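PDB 3FAW: reticulocyte binding protein, which probably hydrolyses alpha-1,6-glucosidic links in pullulan and related alpha-glucans, as a cell-wall-anchored pullulanase of group B Streptococcus. Local coordinates for residues 556-559 and 565-568; 502-507 and 513-518. All blocks are in the same frame, centred on the assembly; numbering follows the deposited sequence.

Contact 1: 556-559 and 565-568; sequences GNFE and DVVQ. With CA (calcium ion), chain E.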
ATOM      1  N   GLY A 556     -17.351 -14.003   1.686  1.00 11.90           N
ATOM      2  CA  GLY A 556     -18.292 -14.422   0.654  1.00 12.38           C
ATOM      3  C   GLY A 556     -17.989 -13.932  -0.750  1.00 13.02           C
ATOM      4  O   GLY A 556     -18.613 -14.400  -1.705  1.00 13.64           O
ATOM      5  N   ASN A 557     -17.044 -12.999  -0.892  1.00 12.00           N
ATOM      6  CA  ASN A 557     -16.736 -12.411  -2.205  1.00 12.30           C
ATOM      7  C   ASN A 557     -15.444 -12.926  -2.865  1.00 12.78           C
ATOM      8  O   ASN A 557     -15.147 -12.561  -4.000  1.00 11.70           O
ATOM      9  CB  ASN A 557     -16.734 -10.877  -2.137  1.00 12.40           C
ATOM     10  CG  ASN A 557     -15.632 -10.321  -1.261  1.00 11.72           C
ATOM     11  OD1 ASN A 557     -15.080 -11.018  -0.406  1.00 10.83           O
ATOM     12  ND2 ASN A 557     -15.307  -9.051  -1.466  1.00 12.36           N
ATOM     13  N   PHE A 558     -14.677 -13.747  -2.154  1.00 12.73           N
ATOM     14  CA  PHE A 558     -13.577 -14.497  -2.768  1.00 13.42           C
ATOM     15  C   PHE A 558     -13.275 -15.757  -1.972  1.00 14.26           C
ATOM     16  O   PHE A 558     -13.582 -15.827  -0.780  1.00 14.69           O
ATOM     17  CB  PHE A 558     -12.313 -13.632  -2.947  1.00 12.96           C
ATOM     18  CG  PHE A 558     -11.537 -13.362  -1.671  1.00 10.97           C
ATOM     19  CD1 PHE A 558     -10.563 -14.252  -1.226  1.00 11.55           C
ATOM     20  CD2 PHE A 558     -11.733 -12.186  -0.958  1.00 10.65           C
ATOM     21  CE1 PHE A 558      -9.828 -13.994  -0.068  1.00  9.88           C
ATOM     22  CE2 PHE A 558     -10.998 -11.911   0.200  1.00 11.25           C
ATOM     23  CZ  PHE A 558     -10.046 -12.820   0.645  1.00 10.24           C
ATOM     24  N   GLU A 559     -12.679 -16.744  -2.640  1.00 15.08           N
ATOM     25  CA  GLU A 559     -12.327 -18.011  -1.999  1.00 16.96           C
ATOM     26  C   GLU A 559     -10.983 -17.915  -1.281  1.00 16.26           C
ATOM     27  O   GLU A 559      -9.938 -17.772  -1.918  1.00 15.77           O
ATOM     28  CB  GLU A 559     -12.284 -19.145  -3.036  1.00 18.20           C
ATOM     29  CG  GLU A 559     -12.023 -20.545  -2.463  1.00 22.11           C
ATOM     30  CD  GLU A 559     -13.096 -21.014  -1.488  1.00 24.22           C
ATOM     31  OE1 GLU A 559     -14.259 -20.570  -1.605  0.10 23.84           O
ATOM     32  OE2 GLU A 559     -12.772 -21.837  -0.605  0.10 23.40           O
ATOM     33  N   ASP A 565      -4.803 -16.000   4.106  1.00 12.04           N
ATOM     34  CA  ASP A 565      -5.163 -15.251   2.891  1.00 13.10           C
ATOM     35  C   ASP A 565      -5.923 -13.960   3.180  1.00 11.97           C
ATOM     36  O   ASP A 565      -6.028 -13.095   2.306  1.00 10.18           O
ATOM     37  CB  ASP A 565      -6.063 -16.091   1.977  1.00 13.93           C
ATOM     38  CG  ASP A 565      -5.384 -17.325   1.441  1.00 16.08           C
ATOM     39  OD1 ASP A 565      -4.137 -17.375   1.411  1.00 19.04           O
ATOM     40  OD2 ASP A 565      -6.108 -18.259   1.029  1.00 16.01           O
ATOM     41  N   VAL A 566      -6.468 -13.848   4.391  1.00 11.83           N
ATOM     42  CA  VAL A 566      -7.429 -12.805   4.727  1.00 12.03           C
ATOM     43  C   VAL A 566      -6.871 -11.802   5.737  1.00 11.72           C
ATOM     44  O   VAL A 566      -6.425 -12.180   6.822  1.00  9.15           O
ATOM     45  CB  VAL A 566      -8.711 -13.428   5.321  1.00 12.47           C
ATOM     46  CG1 VAL A 566      -9.742 -12.352   5.623  1.00 12.58           C
ATOM     47  CG2 VAL A 566      -9.283 -14.464   4.369  1.00 11.44           C
ATOM     48  N   VAL A 567      -6.899 -10.525   5.363  1.00 12.15           N
ATOM     49  CA  VAL A 567      -6.608  -9.437   6.286  1.00 11.95           C
ATOM     50  C   VAL A 567      -7.939  -8.849   6.767  1.00 13.00           C
ATOM     51  O   VAL A 567      -8.664  -8.226   5.989  1.00 14.04           O
ATOM     52  CB  VAL A 567      -5.754  -8.337   5.624  1.00 12.56           C
ATOM     53  CG1 VAL A 567      -5.344  -7.293   6.653  1.00 11.17           C
ATOM     54  CG2 VAL A 567      -4.521  -8.940   4.948  1.00 10.24           C
ATOM     55  N   GLN A 568      -8.253  -9.065   8.044  1.00 12.48           N
ATOM     56  CA  GLN A 568      -9.525  -8.620   8.634  1.00 12.23           C
ATOM     57  C   GLN A 568      -9.428  -7.165   9.084  1.00 12.20           C
ATOM     58  O   GLN A 568      -8.554  -6.810   9.881  1.00  9.83           O
ATOM     59  CB  GLN A 568      -9.896  -9.482   9.847  1.00 13.16           C
ATOM     60  CG  GLN A 568      -9.922 -10.995   9.605  1.00 11.84           C
ATOM     61  CD  GLN A 568     -11.182 -11.478   8.898  1.00 12.17           C
ATOM     62  OE1 GLN A 568     -11.797 -10.749   8.124  1.00 11.51           O
ATOM     63  NE2 GLN A 568     -11.560 -12.725   9.157  1.00 11.09           N
TER
HETATM   64 CA    CA E   4      -4.518 -19.459  -0.349  1.00 14.31          CA
HETATM   65  O   HOH W   1      -3.872 -21.239  -1.835  1.00 17.07           O
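OD2 of Asp565 is gripped by a calcium ion and by the backbone N of Ser562, in a residue whose backbone approaches Phe558. Both carboxylate oxygens bind the metal, but unequally: OD2 of Asp565 is 2.4 Å from the calcium, and OD1 is 2.8 Å from it. OD1 also accepts a hydrogen bond from Arg265 NH2. The calcium, Arg265 and Ser562 together hold the carboxylate in place, and the nearby positive charges would probably keep it ionised. Five more oxygens complete the site: Met507 O, Thr510 O, Asp511 OD1, Asp561 OD1 and a water.

Across the contact the touch is light and apolar. CZ of Phe558 meets CG2 of Val566 at 4.1 Å, and the ring end meets the methyl at a slant. CG of Phe558 sits between its own backbone N and carbonyl carbon (chi1 75°), which swings the ring toward strand 566-568. Phe558 CZ also lies 4.4 Å from Asp565 O, a loose approach. Gln504, Met507, Val515 and Arg489 also touch the Phe558 side chain, so it is buried.

The segment 556-559 belongs to the loop that joins helix 544-551 to the seventh strand of the barrel. Asp565 stands just before that strand. This is a helix-to-strand connection of a TIM barrel, with a calcium site at the strand's start.

Contact 2: 502-507 and 513-518; sequences ADQDWM and VGVFSD. With CA (calcium ion), chain E.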
ATOM      1  N   ALA A 502      -2.672 -10.256  -9.343  1.00 11.06           N
ATOM      2  CA  ALA A 502      -2.431 -10.467  -7.918  1.00 11.53           C
ATOM      3  C   ALA A 502      -3.546  -9.826  -7.078  1.00 11.88           C
ATOM      4  O   ALA A 502      -3.322  -8.858  -6.344  1.00 11.37           O
ATOM      5  CB  ALA A 502      -1.074  -9.886  -7.537  1.00 10.94           C
ATOM      6  N   ASP A 503      -4.748 -10.379  -7.197  1.00 12.87           N
ATOM      7  CA  ASP A 503      -5.931  -9.824  -6.545  1.00 11.68           C
ATOM      8  C   ASP A 503      -6.584 -10.884  -5.647  1.00 12.22           C
ATOM      9  O   ASP A 503      -5.941 -11.871  -5.291  1.00 13.40           O
ATOM     10  CB  ASP A 503      -6.891  -9.253  -7.606  1.00 10.77           C
ATOM     11  CG  ASP A 503      -7.464 -10.317  -8.535  1.00 12.20           C
ATOM     12  OD1 ASP A 503      -7.428 -11.520  -8.199  1.00 10.26           O
ATOM     13  OD2 ASP A 503      -7.969  -9.933  -9.612  1.00 11.02           O
ATOM     14  N   GLN A 504      -7.845 -10.680  -5.280  1.00 13.10           N
ATOM     15  CA  GLN A 504      -8.547 -11.575  -4.345  1.00 13.69           C
ATOM     16  C   GLN A 504      -8.768 -12.993  -4.875  1.00 12.43           C
ATOM     17  O   GLN A 504      -8.819 -13.945  -4.095  1.00 12.82           O
ATOM     18  CB  GLN A 504      -9.890 -10.955  -3.921  1.00 14.54           C
ATOM     19  CG  GLN A 504      -9.773  -9.933  -2.791  1.00 13.39           C
ATOM     20  CD  GLN A 504     -11.085  -9.224  -2.491  1.00 15.66           C
ATOM     21  OE1 GLN A 504     -11.988  -9.168  -3.328  1.00 17.15           O
ATOM     22  NE2 GLN A 504     -11.190  -8.670  -1.287  1.00 21.20           N
ATOM     23  N   ASP A 505      -8.890 -13.134  -6.194  1.00 13.25           N
ATOM     24  CA  ASP A 505      -9.055 -14.456  -6.824  1.00 12.85           C
ATOM     25  C   ASP A 505      -7.757 -15.261  -6.897  1.00 12.31           C
ATOM     26  O   ASP A 505      -7.783 -16.461  -7.152  1.00 12.81           O
ATOM     27  CB  ASP A 505      -9.657 -14.302  -8.220  1.00 13.20           C
ATOM     28  CG  ASP A 505     -11.043 -13.691  -8.184  1.00 15.24           C
ATOM     29  OD1 ASP A 505     -11.798 -13.996  -7.235  1.00 16.90           O
ATOM     30  OD2 ASP A 505     -11.374 -12.908  -9.096  1.00 17.14           O
ATOM     31  N   TRP A 506      -6.630 -14.591  -6.671  1.00 12.32           N
ATOM     32  CA  TRP A 506      -5.314 -15.232  -6.569  1.00 12.37           C
ATOM     33  C   TRP A 506      -5.151 -16.033  -5.270  1.00 11.24           C
ATOM     34  O   TRP A 506      -4.308 -16.929  -5.191  1.00 10.69           O
ATOM     35  CB  TRP A 506      -4.232 -14.148  -6.668  1.00 12.06           C
ATOM     36  CG  TRP A 506      -2.809 -14.603  -6.553  1.00 13.73           C
ATOM     37  CD1 TRP A 506      -2.256 -15.752  -7.048  1.00 15.68           C
ATOM     38  CD2 TRP A 506      -1.737 -13.878  -5.939  1.00 16.60           C
ATOM     39  NE1 TRP A 506      -0.916 -15.799  -6.750  1.00 14.45           N
ATOM     40  CE2 TRP A 506      -0.571 -14.657  -6.077  1.00 16.12           C
ATOM     41  CE3 TRP A 506      -1.656 -12.652  -5.270  1.00 15.75           C
ATOM     42  CZ2 TRP A 506       0.662 -14.248  -5.570  1.00 16.67           C
ATOM     43  CZ3 TRP A 506      -0.430 -12.247  -4.772  1.00 15.05           C
ATOM     44  CH2 TRP A 506       0.712 -13.044  -4.925  1.00 13.33           C
ATOM     45  N   MET A 507      -5.966 -15.722  -4.263  1.00 10.80           N
ATOM     46  CA  MET A 507      -5.829 -16.337  -2.939  1.00 10.85           C
ATOM     47  C   MET A 507      -6.064 -17.851  -2.941  1.00 11.97           C
ATOM     48  O   MET A 507      -5.473 -18.560  -2.136  1.00  9.62           O
ATOM     49  CB  MET A 507      -6.757 -15.656  -1.921  1.00 11.09           C
ATOM     50  CG  MET A 507      -6.414 -14.196  -1.603  1.00 11.92           C
ATOM     51  SD  MET A 507      -4.741 -13.906  -0.975  1.00 10.94           S
ATOM     52  CE  MET A 507      -3.878 -13.660  -2.529  1.00 11.00           C
ATOM     53  N   VAL A 513       0.864 -13.965  -0.106  1.00 15.97           N
ATOM     54  CA  VAL A 513       0.411 -12.623   0.254  1.00 15.79           C
ATOM     55  C   VAL A 513      -1.076 -12.645   0.618  1.00 15.94           C
ATOM     56  O   VAL A 513      -1.876 -13.260  -0.090  1.00 16.26           O
ATOM     57  CB  VAL A 513       0.645 -11.638  -0.910  1.00 16.77           C
ATOM     58  CG1 VAL A 513       0.180 -10.247  -0.536  1.00 14.72           C
ATOM     59  CG2 VAL A 513       2.120 -11.627  -1.310  1.00 15.15           C
ATOM     60  N   GLY A 514      -1.430 -11.984   1.722  1.00 14.68           N
ATOM     61  CA  GLY A 514      -2.830 -11.857   2.160  1.00 14.32           C
ATOM     62  C   GLY A 514      -3.489 -10.585   1.643  1.00 13.10           C
ATOM     63  O   GLY A 514      -2.814  -9.589   1.399  1.00 13.59           O
ATOM     64  N   VAL A 515      -4.808 -10.612   1.467  1.00 12.12           N
ATOM     65  CA  VAL A 515      -5.535  -9.448   0.950  1.00 10.74           C
ATOM     66  C   VAL A 515      -6.597  -8.946   1.925  1.00 11.71           C
ATOM     67  O   VAL A 515      -7.171  -9.719   2.699  1.00 10.36           O
ATOM     68  CB  VAL A 515      -6.216  -9.741  -0.409  1.00 11.36           C
ATOM     69  CG1 VAL A 515      -5.171 -10.107  -1.466  1.00  7.47           C
ATOM     70  CG2 VAL A 515      -7.272 -10.832  -0.259  1.00  7.42           C
ATOM     71  N   PHE A 516      -6.858  -7.642   1.864  1.00 12.20           N
ATOM     72  CA  PHE A 516      -7.888  -7.015   2.690  1.00 12.71           C
ATOM     73  C   PHE A 516      -9.265  -7.593   2.396  1.00 11.92           C
ATOM     74  O   PHE A 516      -9.628  -7.784   1.238  1.00 13.38           O
ATOM     75  CB  PHE A 516      -7.895  -5.495   2.488  1.00 12.27           C
ATOM     76  CG  PHE A 516      -6.770  -4.799   3.188  1.00 12.90           C
ATOM     77  CD1 PHE A 516      -6.900  -4.409   4.513  1.00 11.45           C
ATOM     78  CD2 PHE A 516      -5.565  -4.565   2.535  1.00 14.34           C
ATOM     79  CE1 PHE A 516      -5.858  -3.776   5.173  1.00 11.26           C
ATOM     80  CE2 PHE A 516      -4.514  -3.938   3.188  1.00 12.45           C
ATOM     81  CZ  PHE A 516      -4.661  -3.544   4.509  1.00 15.02           C
ATOM     82  N   SER A 517     -10.015  -7.873   3.458  1.00 12.26           N
ATOM     83  CA  SER A 517     -11.369  -8.390   3.337  1.00 12.92           C
ATOM     84  C   SER A 517     -12.403  -7.264   3.386  1.00 13.01           C
ATOM     85  O   SER A 517     -12.845  -6.853   4.461  1.00 12.16           O
ATOM     86  CB  SER A 517     -11.654  -9.419   4.430  1.00 13.30           C
ATOM     87  OG  SER A 517     -12.955  -9.964   4.283  1.00 14.03           O
ATOM     88  N   ASP A 518     -12.792  -6.778   2.211  1.00 12.52           N
ATOM     89  CA  ASP A 518     -13.855  -5.773   2.117  1.00 12.55           C
ATOM     90  C   ASP A 518     -15.228  -6.318   2.546  1.00 12.81           C
ATOM     91  O   ASP A 518     -16.102  -5.550   2.948  1.00 14.09           O
ATOM     92  CB  ASP A 518     -13.920  -5.134   0.715  1.00 13.35           C
ATOM     93  CG  ASP A 518     -13.977  -6.152  -0.420  1.00 13.53           C
ATOM     94  OD1 ASP A 518     -13.556  -7.314  -0.246  1.00 18.39           O
ATOM     95  OD2 ASP A 518     -14.426  -5.768  -1.519  1.00 18.09           O
TER
HETATM   96 CA    CA E   4      -4.518 -19.459  -0.349  1.00 14.31          CA
HETATM   97  O   HOH W   2     -13.513  -6.875  -3.783  1.00 14.18           O
HETATM   98  O   HOH W   1      -3.872 -21.239  -1.835  1.00 17.07           O
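Gln504 NE2 makes two hydrogen bonds across the contact. The one to Asp518 OD1 is 2.9 Å long and nearly straight (171°). The other, to Phe516 O, is 3.1 Å and more bent (141°). Both acceptors lie in the amide plane of Gln504, but OD1 is met from above the carboxylate plane of Asp518. Asn557 ND2 is a second partner of that OD1. A water ties the other ends together, donating to Gln504 OE1 at 2.8 Å and to Asp518 OD2 at 2.7 Å. The two bonds and the water fix the rotation of the amide. The Gln504 chain is extended beyond CG (chi2 174°), which carries the amide past Val515 to Asp518.

Nearer the backbone of Gln504 the packing is apolar. CG2 of Val515 touches Gln504 CG and Met507 CG, each at 3.7 Å. The Met507 chain bends at chi2 and chi3, and its SD comes 3.1 Å from Val513 O, a close approach. Farther on, Trp506 CZ3 rests obliquely 4.1 Å from Val513 CB. At the other end of Met507, its backbone O binds the calcium ion at 2.2 Å.

The segment 502-507 thus lies over the side of strand 513-516 on which Val513 and Val515 point. Phe516 points the other way, edge-to-face with Tyr569 and Phe616. Trp506 and Ala502 also pack on helix 464-477. Strand 513-516 runs between strands 482-485 and 566-568 of the barrel, and Ser517 holds the N-cap position, right before helix 518-525.

The centres of contacts 1 and 2 are about 7 Å apart, and contact 2 closes before contact 1 opens along the chain. Their strands, 513-516 and 566-568, are parallel neighbours, joined by a probable hydrogen bond from Val567 N to Val515 O (2.8 Å). Beyond the strands, Asn557 ND2 reaches Asp518 OD1 at 2.8 Å, and Phe558 CD1 packs 3.4 Å from Gln504 O. Asp565 and Met507 bind the same calcium ion, whose water ligand both contacts share; Asp565 OD2 and Met507 O lie 3.2 Å apart around it. The calcium lies near the strand starts, whereas the Gln504-Asp518-Asn557 cluster lies past the end of strand 513-516, the side where catalytic groups of TIM-barrel hydrolases lie.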